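Local coordinates for protein of unknown function with a Fic domain (Bacteroides thetaiotaomicron VPI-5482, PDB 3CUC) that is of unknown function but belongs to the Fic/DOC family and folds as a largely helical single chain, at residues A[8-13]-A[272-277]; A[184-189]-A[256-261]; A[206-211]-A[217-222]. One frame throughout, in Å; residues are numbered along the deposited sequence.

Contact 1 (A[8-13]-A[272-277]); sequences KQLYSK and LAIKAA
Lys13, whose backbone N is hydrogen-bonded to Gln9 O at 3.0 Å, faces Ile274 across the contact; that bond stays within its own helix, while the side chain of Lys13 meets the isoleucine. No hydrogen bond or salt bridge passes between 8-13 and 272-277; what holds them side by side is apolar packing around a single buried residue, Ile274. Its CG1 branch stands anti to the carbonyl carbon (chi1 -72°) and continues extended, which pushes CD1 out as the leading atom toward the helix of 8-13. There CD1 meets two residues one turn apart. The CB-CG part of Lys13 lies against it, with Lys13 CG 3.6 Å from Ile274 CD1, while the CG2 branch of Ile274 lies 4.1 Å from the same Lys13 CG. From Leu10, CD2 comes within 3.9 Å of Ile274 CD1, and the Leu10 carbonyl O also borders that methyl, a packing neighbour rather than a partner in a bond. Both Leu10 and Lys13 cross the isoleucine at about a right angle. Lys13 starts out toward Ile274, but a bend at chi2 (70°) carries its end away, so the aliphatic base does the packing in this exposed residue. The closest CA atoms, those of Lys13 and Ile274, are 7.3 Å apart, and only side chains and the Leu10 carbonyl O fill the interface. Leu17, in the loop after helix 6-16, also packs on Ile274, and Leu10 rests further back on Ile267, Leu270 and Thr271. The arrangement is ordinary apolar helix-to-helix packing, with the N-terminal helix 6-16 laid against the last turns of the long C-terminal helix 256-277 at the edge of this mainly helical fold.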
loop_
_atom_site.group_PDB
_atom_site.type_symbol
_atom_site.label_atom_id
_atom_site.label_comp_id
_atom_site.label_asym_id
_atom_site.label_seq_id
_atom_site.Cartn_x
_atom_site.Cartn_y
_atom_site.Cartn_z
ATOM N N LYS A 8 8.356 -14.465 -13.387
ATOM C CA LYS A 8 9.823 -14.497 -13.328
ATOM C C LYS A 8 10.470 -14.032 -14.637
ATOM O O LYS A 8 11.542 -13.434 -14.635
ATOM C CB LYS A 8 10.311 -15.903 -12.954
ATOM C CG LYS A 8 10.136 -16.224 -11.481
ATOM C CD LYS A 8 10.578 -17.633 -11.155
ATOM C CE LYS A 8 10.486 -17.911 -9.662
ATOM N NZ LYS A 8 10.349 -19.369 -9.365
ATOM N N GLN A 9 9.801 -14.314 -15.747
ATOM C CA GLN A 9 10.262 -13.927 -17.073
ATOM C C GLN A 9 10.117 -12.431 -17.252
ATOM O O GLN A 9 10.997 -11.771 -17.802
ATOM C CB GLN A 9 9.411 -14.642 -18.112
ATOM C CG GLN A 9 9.958 -14.664 -19.506
ATOM C CD GLN A 9 9.178 -15.633 -20.374
ATOM O OE1 GLN A 9 9.709 -16.657 -20.821
ATOM N NE2 GLN A 9 7.893 -15.331 -20.589
ATOM N N LEU A 10 8.975 -11.917 -16.794
ATOM C CA LEU A 10 8.675 -10.496 -16.829
ATOM C C LEU A 10 9.659 -9.717 -15.963
ATOM O O LEU A 10 10.180 -8.689 -16.387
ATOM C CB LEU A 10 7.245 -10.238 -16.351
ATOM C CG LEU A 10 6.090 -10.570 -17.300
ATOM C CD1 LEU A 10 4.748 -10.365 -16.594
ATOM C CD2 LEU A 10 6.157 -9.738 -18.580
ATOM N N TYR A 11 9.912 -10.214 -14.755
ATOM C CA TYR A 11 10.897 -9.597 -13.861
ATOM C C TYR A 11 12.290 -9.546 -14.485
ATOM O O TYR A 11 12.948 -8.510 -14.476
ATOM C CB TYR A 11 10.984 -10.351 -12.534
ATOM C CG TYR A 11 11.929 -9.681 -11.574
ATOM C CD1 TYR A 11 11.608 -8.446 -11.010
ATOM C CD2 TYR A 11 13.158 -10.253 -11.249
ATOM C CE1 TYR A 11 12.477 -7.806 -10.141
ATOM C CE2 TYR A 11 14.034 -9.620 -10.380
ATOM C CZ TYR A 11 13.686 -8.394 -9.829
ATOM O OH TYR A 11 14.537 -7.749 -8.965
ATOM N N SER A 12 12.735 -10.682 -15.013
ATOM C CA SER A 12 14.017 -10.767 -15.689
ATOM C C SER A 12 14.126 -9.743 -16.810
ATOM O O SER A 12 15.154 -9.085 -16.947
ATOM C CB SER A 12 14.227 -12.165 -16.258
ATOM O OG SER A 12 15.352 -12.178 -17.114
ATOM N N LYS A 13 13.071 -9.615 -17.609
ATOM C CA LYS A 13 13.057 -8.671 -18.718
ATOM C C LYS A 13 13.135 -7.245 -18.199
ATOM O O LYS A 13 13.814 -6.399 -18.774
ATOM C CB LYS A 13 11.790 -8.849 -19.556
ATOM C CG LYS A 13 11.687 -7.929 -20.775
ATOM C CD LYS A 13 12.692 -8.318 -21.856
ATOM C CE LYS A 13 12.675 -7.336 -23.020
ATOM N NZ LYS A 13 13.524 -7.844 -24.136
ATOM N N LEU A 272 3.293 -3.351 -18.066
ATOM C CA LEU A 272 3.212 -1.946 -18.445
ATOM C C LEU A 272 4.578 -1.264 -18.439
ATOM O O LEU A 272 4.865 -0.448 -19.318
ATOM C CB LEU A 272 2.254 -1.178 -17.523
ATOM C CG LEU A 272 0.920 -0.737 -18.126
ATOM C CD1 LEU A 272 0.181 -1.947 -18.732
ATOM C CD2 LEU A 272 0.065 -0.004 -17.072
ATOM N N ALA A 273 5.404 -1.577 -17.442
ATOM C CA ALA A 273 6.695 -0.913 -17.290
ATOM C C ALA A 273 7.643 -1.325 -18.413
ATOM O O ALA A 273 8.344 -0.483 -18.978
ATOM C CB ALA A 273 7.293 -1.220 -15.939
ATOM N N ILE A 274 7.643 -2.615 -18.743
ATOM C CA ILE A 274 8.400 -3.120 -19.896
ATOM C C ILE A 274 7.944 -2.419 -21.183
ATOM O O ILE A 274 8.762 -2.049 -22.034
ATOM C CB ILE A 274 8.254 -4.663 -20.047
ATOM C CG1 ILE A 274 9.033 -5.381 -18.945
ATOM C CG2 ILE A 274 8.755 -5.126 -21.407
ATOM C CD1 ILE A 274 8.781 -6.864 -18.891
ATOM N N LYS A 275 6.634 -2.233 -21.303
ATOM C CA LYS A 275 6.047 -1.583 -22.468
ATOM C C LYS A 275 6.571 -0.149 -22.584
ATOM O O LYS A 275 6.946 0.296 -23.669
ATOM C CB LYS A 275 4.517 -1.608 -22.350
ATOM C CG LYS A 275 3.767 -1.797 -23.665
ATOM C CD LYS A 275 2.405 -2.472 -23.437
ATOM C CE LYS A 275 1.403 -2.131 -24.539
ATOM N NZ LYS A 275 1.927 -2.423 -25.896
ATOM N N ALA A 276 6.619 0.552 -21.452
ATOM C CA ALA A 276 7.133 1.918 -21.399
ATOM C C ALA A 276 8.612 1.963 -21.766
ATOM O O ALA A 276 9.016 2.773 -22.598
ATOM C CB ALA A 276 6.914 2.518 -20.018
ATOM N N ALA A 277 9.408 1.085 -21.153
ATOM C CA ALA A 277 10.847 0.980 -21.442
ATOM C C ALA A 277 11.125 0.814 -22.937
ATOM O O ALA A 277 12.047 1.421 -23.474
ATOM C CB ALA A 277 11.466 -0.177 -20.667
#

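Contact 2 (A[184-189]-A[256-261]); sequences LLHYRY and LPFVNY
His186 and Phe258, both buried, meet as an edge-to-face aromatic pair, the phenyl ring presenting its edge to the flat of the imidazole. Phe258 CZ sits 3.5 Å above the His186 plane, over the middle of the ring, and CE2 follows close behind, 3.7 Å from His186 CG. The two planes are inclined at 54°, short of a full T, and the ring centroids lie 4.7 Å apart. In both residues CG is anti to the backbone N (chi1 177° for His186, -177° for Phe258), an extended setting that turns each ring toward the other helix, and between the helices the side chains cross at about a right angle. The helix carrying the imidazole, 178-192, leads directly into the signature HPFEDGNGR of Fic proteins, and helix 199-213 follows it; the pair therefore joins this central part of the Fic fold to the start of helix 256-277. While one face of His186 takes Phe258, its NE2 is hydrogen-bonded to Tyr229 OH of helix 226-240, which ties down the far end of the ring and should limit its rotation. On the same helix, the Tyr187 hydroxyl is hydrogen-bonded to Asp237 and Arg191. His186 also packs on Ala203 of helix 199-213.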
loop_
_atom_site.group_PDB
_atom_site.type_symbol
_atom_site.label_atom_id
_atom_site.label_comp_id
_atom_site.label_asym_id
_atom_site.label_seq_id
_atom_site.Cartn_x
_atom_site.Cartn_y
_atom_site.Cartn_z
ATOM N N LEU A 184 2.900 -9.974 3.376
ATOM C CA LEU A 184 2.788 -10.307 4.795
ATOM C C LEU A 184 2.814 -9.059 5.671
ATOM O O LEU A 184 2.103 -9.001 6.672
ATOM C CB LEU A 184 3.889 -11.288 5.209
ATOM C CG LEU A 184 3.621 -12.217 6.397
ATOM C CD1 LEU A 184 2.219 -12.827 6.362
ATOM C CD2 LEU A 184 4.669 -13.318 6.413
ATOM N N LEU A 185 3.616 -8.062 5.289
ATOM C CA LEU A 185 3.610 -6.759 5.971
ATOM C C LEU A 185 2.231 -6.091 5.892
ATOM O O LEU A 185 1.721 -5.584 6.892
ATOM C CB LEU A 185 4.676 -5.822 5.383
ATOM C CG LEU A 185 4.776 -4.407 5.979
ATOM C CD1 LEU A 185 4.956 -4.457 7.492
ATOM C CD2 LEU A 185 5.901 -3.616 5.333
ATOM N N HIS A 186 1.650 -6.087 4.695
ATOM C CA HIS A 186 0.310 -5.548 4.471
ATOM C C HIS A 186 -0.701 -6.262 5.356
ATOM O O HIS A 186 -1.489 -5.628 6.064
ATOM C CB HIS A 186 -0.071 -5.724 2.998
ATOM C CG HIS A 186 -1.457 -5.269 2.657
ATOM N ND1 HIS A 186 -2.585 -5.783 3.257
ATOM C CD2 HIS A 186 -1.894 -4.367 1.746
ATOM C CE1 HIS A 186 -3.655 -5.203 2.746
ATOM N NE2 HIS A 186 -3.265 -4.343 1.824
ATOM N N TYR A 187 -0.665 -7.589 5.321
ATOM C CA TYR A 187 -1.668 -8.388 6.016
ATOM C C TYR A 187 -1.614 -8.205 7.523
ATOM O O TYR A 187 -2.628 -7.909 8.149
ATOM C CB TYR A 187 -1.524 -9.872 5.686
ATOM C CG TYR A 187 -2.659 -10.668 6.273
ATOM C CD1 TYR A 187 -3.904 -10.695 5.648
ATOM C CD2 TYR A 187 -2.506 -11.356 7.472
ATOM C CE1 TYR A 187 -4.959 -11.405 6.187
ATOM C CE2 TYR A 187 -3.553 -12.068 8.023
ATOM C CZ TYR A 187 -4.781 -12.092 7.380
ATOM O OH TYR A 187 -5.826 -12.810 7.929
ATOM N N ARG A 188 -0.432 -8.386 8.097
ATOM C CA ARG A 188 -0.251 -8.223 9.536
ATOM C C ARG A 188 -0.627 -6.818 9.993
ATOM O O ARG A 188 -1.342 -6.661 10.986
ATOM C CB ARG A 188 1.182 -8.559 9.938
ATOM C CG ARG A 188 1.495 -10.032 9.787
ATOM C CD ARG A 188 2.901 -10.356 10.235
ATOM N NE ARG A 188 3.073 -11.789 10.461
ATOM C CZ ARG A 188 4.132 -12.341 11.047
ATOM N NH1 ARG A 188 5.135 -11.594 11.488
ATOM N NH2 ARG A 188 4.186 -13.655 11.198
ATOM N N TYR A 189 -0.167 -5.804 9.259
ATOM C CA TYR A 189 -0.525 -4.417 9.563
ATOM C C TYR A 189 -2.040 -4.214 9.542
ATOM O O TYR A 189 -2.613 -3.666 10.492
ATOM C CB TYR A 189 0.129 -3.429 8.591
ATOM C CG TYR A 189 -0.351 -2.009 8.812
ATOM C CD1 TYR A 189 0.260 -1.190 9.760
ATOM C CD2 TYR A 189 -1.436 -1.500 8.102
ATOM C CE1 TYR A 189 -0.188 0.099 9.985
ATOM C CE2 TYR A 189 -1.891 -0.215 8.319
ATOM C CZ TYR A 189 -1.267 0.579 9.260
ATOM O OH TYR A 189 -1.723 1.856 9.467
ATOM N N LEU A 256 -1.361 -17.150 1.461
ATOM C CA LEU A 256 -0.965 -17.494 0.094
ATOM C C LEU A 256 -1.882 -16.916 -1.006
ATOM O O LEU A 256 -1.381 -16.436 -2.024
ATOM C CB LEU A 256 -0.841 -19.013 -0.037
ATOM C CG LEU A 256 -0.015 -19.561 -1.201
ATOM C CD1 LEU A 256 0.895 -20.693 -0.723
ATOM C CD2 LEU A 256 -0.928 -20.027 -2.338
ATOM N N PRO A 257 -3.218 -16.935 -0.808
ATOM C CA PRO A 257 -4.080 -16.312 -1.830
ATOM C C PRO A 257 -3.812 -14.808 -2.039
ATOM O O PRO A 257 -3.936 -14.309 -3.163
ATOM C CB PRO A 257 -5.504 -16.542 -1.296
ATOM C CG PRO A 257 -5.384 -17.583 -0.243
ATOM C CD PRO A 257 -4.000 -17.503 0.305
ATOM N N PHE A 258 -3.444 -14.103 -0.970
ATOM C CA PHE A 258 -3.124 -12.679 -1.058
ATOM C C PHE A 258 -1.735 -12.454 -1.645
ATOM O O PHE A 258 -1.501 -11.441 -2.309
ATOM C CB PHE A 258 -3.238 -12.001 0.316
ATOM C CG PHE A 258 -2.989 -10.511 0.287
ATOM C CD1 PHE A 258 -3.784 -9.673 -0.485
ATOM C CD2 PHE A 258 -1.961 -9.946 1.035
ATOM C CE1 PHE A 258 -3.555 -8.308 -0.519
ATOM C CE2 PHE A 258 -1.729 -8.576 1.006
ATOM C CZ PHE A 258 -2.526 -7.757 0.228
ATOM N N VAL A 259 -0.810 -13.382 -1.396
ATOM C CA VAL A 259 0.507 -13.318 -2.035
ATOM C C VAL A 259 0.314 -13.429 -3.545
ATOM O O VAL A 259 0.889 -12.650 -4.306
ATOM C CB VAL A 259 1.482 -14.422 -1.540
ATOM C CG1 VAL A 259 2.840 -14.264 -2.206
ATOM C CG2 VAL A 259 1.637 -14.370 -0.023
ATOM N N ASN A 260 -0.520 -14.378 -3.970
ATOM C CA ASN A 260 -0.819 -14.535 -5.390
ATOM C C ASN A 260 -1.463 -13.276 -5.956
ATOM O O ASN A 260 -1.114 -12.845 -7.059
ATOM C CB ASN A 260 -1.715 -15.751 -5.645
ATOM C CG ASN A 260 -0.998 -17.076 -5.399
ATOM O OD1 ASN A 260 0.229 -17.156 -5.444
ATOM N ND2 ASN A 260 -1.771 -18.126 -5.141
ATOM N N TYR A 261 -2.378 -12.674 -5.196
ATOM C CA TYR A 261 -3.060 -11.463 -5.646
ATOM C C TYR A 261 -2.086 -10.321 -5.956
ATOM O O TYR A 261 -2.155 -9.711 -7.020
ATOM C CB TYR A 261 -4.086 -11.002 -4.612
ATOM C CG TYR A 261 -4.921 -9.834 -5.097
ATOM C CD1 TYR A 261 -5.661 -9.930 -6.274
ATOM C CD2 TYR A 261 -4.958 -8.629 -4.394
ATOM C CE1 TYR A 261 -6.419 -8.865 -6.736
ATOM C CE2 TYR A 261 -5.719 -7.557 -4.851
ATOM C CZ TYR A 261 -6.446 -7.683 -6.021
ATOM O OH TYR A 261 -7.192 -6.623 -6.474
#

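Contact 3 (A[206-211]-A[217-222]); sequences LVNFVL and PMIVIH
Asn208 holds CG anti to its carbonyl carbon (chi1 -74°), which swings the amide out from helix 199-213 onto the extended segment 217-222, to pair with the backbone of Ile219 at both ends. Ile219 in turn sets CG1 between its backbone N and carbonyl carbon (chi1 63°), placing it 3.5 Å from Asn208 OD1. Ile219 N gives a hydrogen bond to Asn208 OD1 at 2.8 Å, nearly straight, although the donor lies well above the carbonyl plane of the amide. In return Asn208 ND2 donates to Ile219 O at 3.0 Å, close to its own amide plane and in the plane of the receiving carbonyl. Two bonds to one residue fix the rotation of the amide and satisfy buried polar atoms on the passing chain. Selenomethionine Met218 crosses Asn208 obliquely, its CG 3.6 Å from Asn208 CB. Leu211 CD1 touches Ile219 CG2 at 3.6 Å, and Val207 CG1 meets Ile219 CD1 at 3.9 Å, each pair crossing at about a right angle. The segment thus runs back between helix 199-213 and helix 256-277, where Met218 O is hydrogen-bonded to Ser269, with Phe32 of helix 22-42 and Leu81 of helix 68-89 against Met218.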
loop_
_atom_site.group_PDB
_atom_site.type_symbol
_atom_site.label_atom_id
_atom_site.label_comp_id
_atom_site.label_asym_id
_atom_site.label_seq_id
_atom_site.Cartn_x
_atom_site.Cartn_y
_atom_site.Cartn_z
ATOM N N LEU A 206 2.680 0.738 2.334
ATOM C CA LEU A 206 3.746 -0.120 2.846
ATOM C C LEU A 206 4.129 -1.197 1.829
ATOM O O LEU A 206 5.298 -1.565 1.737
ATOM C CB LEU A 206 3.356 -0.755 4.192
ATOM C CG LEU A 206 3.271 0.190 5.398
ATOM C CD1 LEU A 206 2.620 -0.509 6.577
ATOM C CD2 LEU A 206 4.650 0.736 5.785
ATOM N N VAL A 207 3.159 -1.689 1.061
ATOM C CA VAL A 207 3.459 -2.652 0.005
ATOM C C VAL A 207 4.424 -2.013 -0.972
ATOM O O VAL A 207 5.479 -2.567 -1.273
ATOM C CB VAL A 207 2.209 -3.089 -0.777
ATOM C CG1 VAL A 207 2.607 -3.779 -2.079
ATOM C CG2 VAL A 207 1.336 -3.994 0.072
ATOM N N ASN A 208 4.062 -0.831 -1.452
ATOM C CA ASN A 208 4.874 -0.154 -2.446
ATOM C C ASN A 208 6.199 0.352 -1.887
ATOM O O ASN A 208 7.158 0.544 -2.643
ATOM C CB ASN A 208 4.072 0.958 -3.124
ATOM C CG ASN A 208 3.033 0.409 -4.094
ATOM O OD1 ASN A 208 3.202 -0.673 -4.661
ATOM N ND2 ASN A 208 1.957 1.154 -4.290
ATOM N N PHE A 209 6.266 0.532 -0.568
ATOM C CA PHE A 209 7.537 0.817 0.092
ATOM C C PHE A 209 8.485 -0.357 -0.104
ATOM O O PHE A 209 9.632 -0.181 -0.504
ATOM C CB PHE A 209 7.326 1.092 1.581
ATOM C CG PHE A 209 8.590 1.059 2.400
ATOM C CD1 PHE A 209 9.395 2.186 2.515
ATOM C CD2 PHE A 209 8.963 -0.094 3.075
ATOM C CE1 PHE A 209 10.556 2.162 3.283
ATOM C CE2 PHE A 209 10.120 -0.127 3.840
ATOM C CZ PHE A 209 10.918 1.008 3.945
ATOM N N VAL A 210 7.988 -1.556 0.173
ATOM C CA VAL A 210 8.800 -2.752 0.062
ATOM C C VAL A 210 9.253 -2.963 -1.385
ATOM O O VAL A 210 10.446 -3.117 -1.653
ATOM C CB VAL A 210 8.041 -3.990 0.586
ATOM C CG1 VAL A 210 8.878 -5.254 0.394
ATOM C CG2 VAL A 210 7.672 -3.799 2.060
ATOM N N LEU A 211 8.302 -2.935 -2.312
ATOM C CA LEU A 211 8.606 -3.166 -3.717
ATOM C C LEU A 211 9.601 -2.149 -4.269
ATOM O O LEU A 211 10.517 -2.509 -5.000
ATOM C CB LEU A 211 7.330 -3.130 -4.563
ATOM C CG LEU A 211 6.275 -4.214 -4.332
ATOM C CD1 LEU A 211 5.074 -3.999 -5.248
ATOM C CD2 LEU A 211 6.864 -5.575 -4.561
ATOM N N PRO A 217 8.775 -2.459 -9.734
ATOM C CA PRO A 217 7.824 -1.391 -9.998
ATOM C C PRO A 217 6.667 -1.485 -9.021
ATOM O O PRO A 217 6.224 -2.586 -8.695
ATOM C CB PRO A 217 7.330 -1.697 -11.409
ATOM C CG PRO A 217 7.488 -3.157 -11.542
ATOM C CD PRO A 217 8.727 -3.499 -10.771
HETATM N N MSE A 218 6.185 -0.341 -8.560
HETATM C CA MSE A 218 5.122 -0.315 -7.575
HETATM C C MSE A 218 3.790 -0.748 -8.200
HETATM O O MSE A 218 3.618 -0.693 -9.424
HETATM C CB MSE A 218 5.044 1.071 -6.943
HETATM C CG MSE A 218 6.217 1.339 -6.024
HETATM SE SE MSE A 218 6.232 3.117 -5.333
HETATM C CE MSE A 218 6.771 4.123 -6.951
ATOM N N ILE A 219 2.868 -1.210 -7.358
ATOM C CA ILE A 219 1.606 -1.765 -7.841
ATOM C C ILE A 219 0.401 -0.899 -7.474
ATOM O O ILE A 219 0.447 -0.098 -6.534
ATOM C CB ILE A 219 1.375 -3.222 -7.337
ATOM C CG1 ILE A 219 1.255 -3.279 -5.812
ATOM C CG2 ILE A 219 2.508 -4.133 -7.804
ATOM C CD1 ILE A 219 0.526 -4.488 -5.321
ATOM N N VAL A 220 -0.672 -1.082 -8.241
ATOM C CA VAL A 220 -1.941 -0.402 -8.018
ATOM C C VAL A 220 -3.038 -1.437 -7.781
ATOM O O VAL A 220 -3.424 -2.158 -8.705
ATOM C CB VAL A 220 -2.350 0.444 -9.248
ATOM C CG1 VAL A 220 -3.720 1.072 -9.024
ATOM C CG2 VAL A 220 -1.321 1.507 -9.540
ATOM N N ILE A 221 -3.539 -1.528 -6.554
ATOM C CA ILE A 221 -4.749 -2.313 -6.316
ATOM C C ILE A 221 -5.905 -1.441 -6.797
ATOM O O ILE A 221 -6.132 -0.362 -6.249
ATOM C CB ILE A 221 -4.923 -2.702 -4.843
ATOM C CG1 ILE A 221 -3.735 -3.549 -4.377
ATOM C CG2 ILE A 221 -6.208 -3.492 -4.665
ATOM C CD1 ILE A 221 -3.715 -3.792 -2.891
ATOM N N HIS A 222 -6.591 -1.888 -7.851
ATOM C CA HIS A 222 -7.616 -1.074 -8.515
ATOM C C HIS A 222 -8.928 -1.128 -7.753
ATOM O O HIS A 222 -9.354 -2.208 -7.347
ATOM C CB HIS A 222 -7.832 -1.548 -9.953
ATOM C CG HIS A 222 -6.672 -1.269 -10.853
ATOM N ND1 HIS A 222 -6.602 -0.146 -11.650
ATOM C CD2 HIS A 222 -5.525 -1.953 -11.066
ATOM C CE1 HIS A 222 -5.463 -0.153 -12.320
ATOM N NE2 HIS A 222 -4.791 -1.239 -11.984
#

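In the fold
Helix 256-277 ties contacts 1 and 2 together: its first turns serve contact 2 and its last turns contact 1, so the two centres are 23 Å apart and their nearest atoms about 11 Å. Contact 3 is the most central of the three, lying 12 Å from contact 2 and 16 Å from contact 1, centre to centre. It touches contact 2 directly, His186 CD2 packing on Val207 CG2 at 3.7 Å and Leu185 on Val210, which brings together helix 178-192, which ends just before the Fic signature, and helix 199-213, which begins within it. Contact 1 stays separate, about 5 Å from contact 3 at the nearest atoms, toward the periphery where both modelled ends of the chain lie.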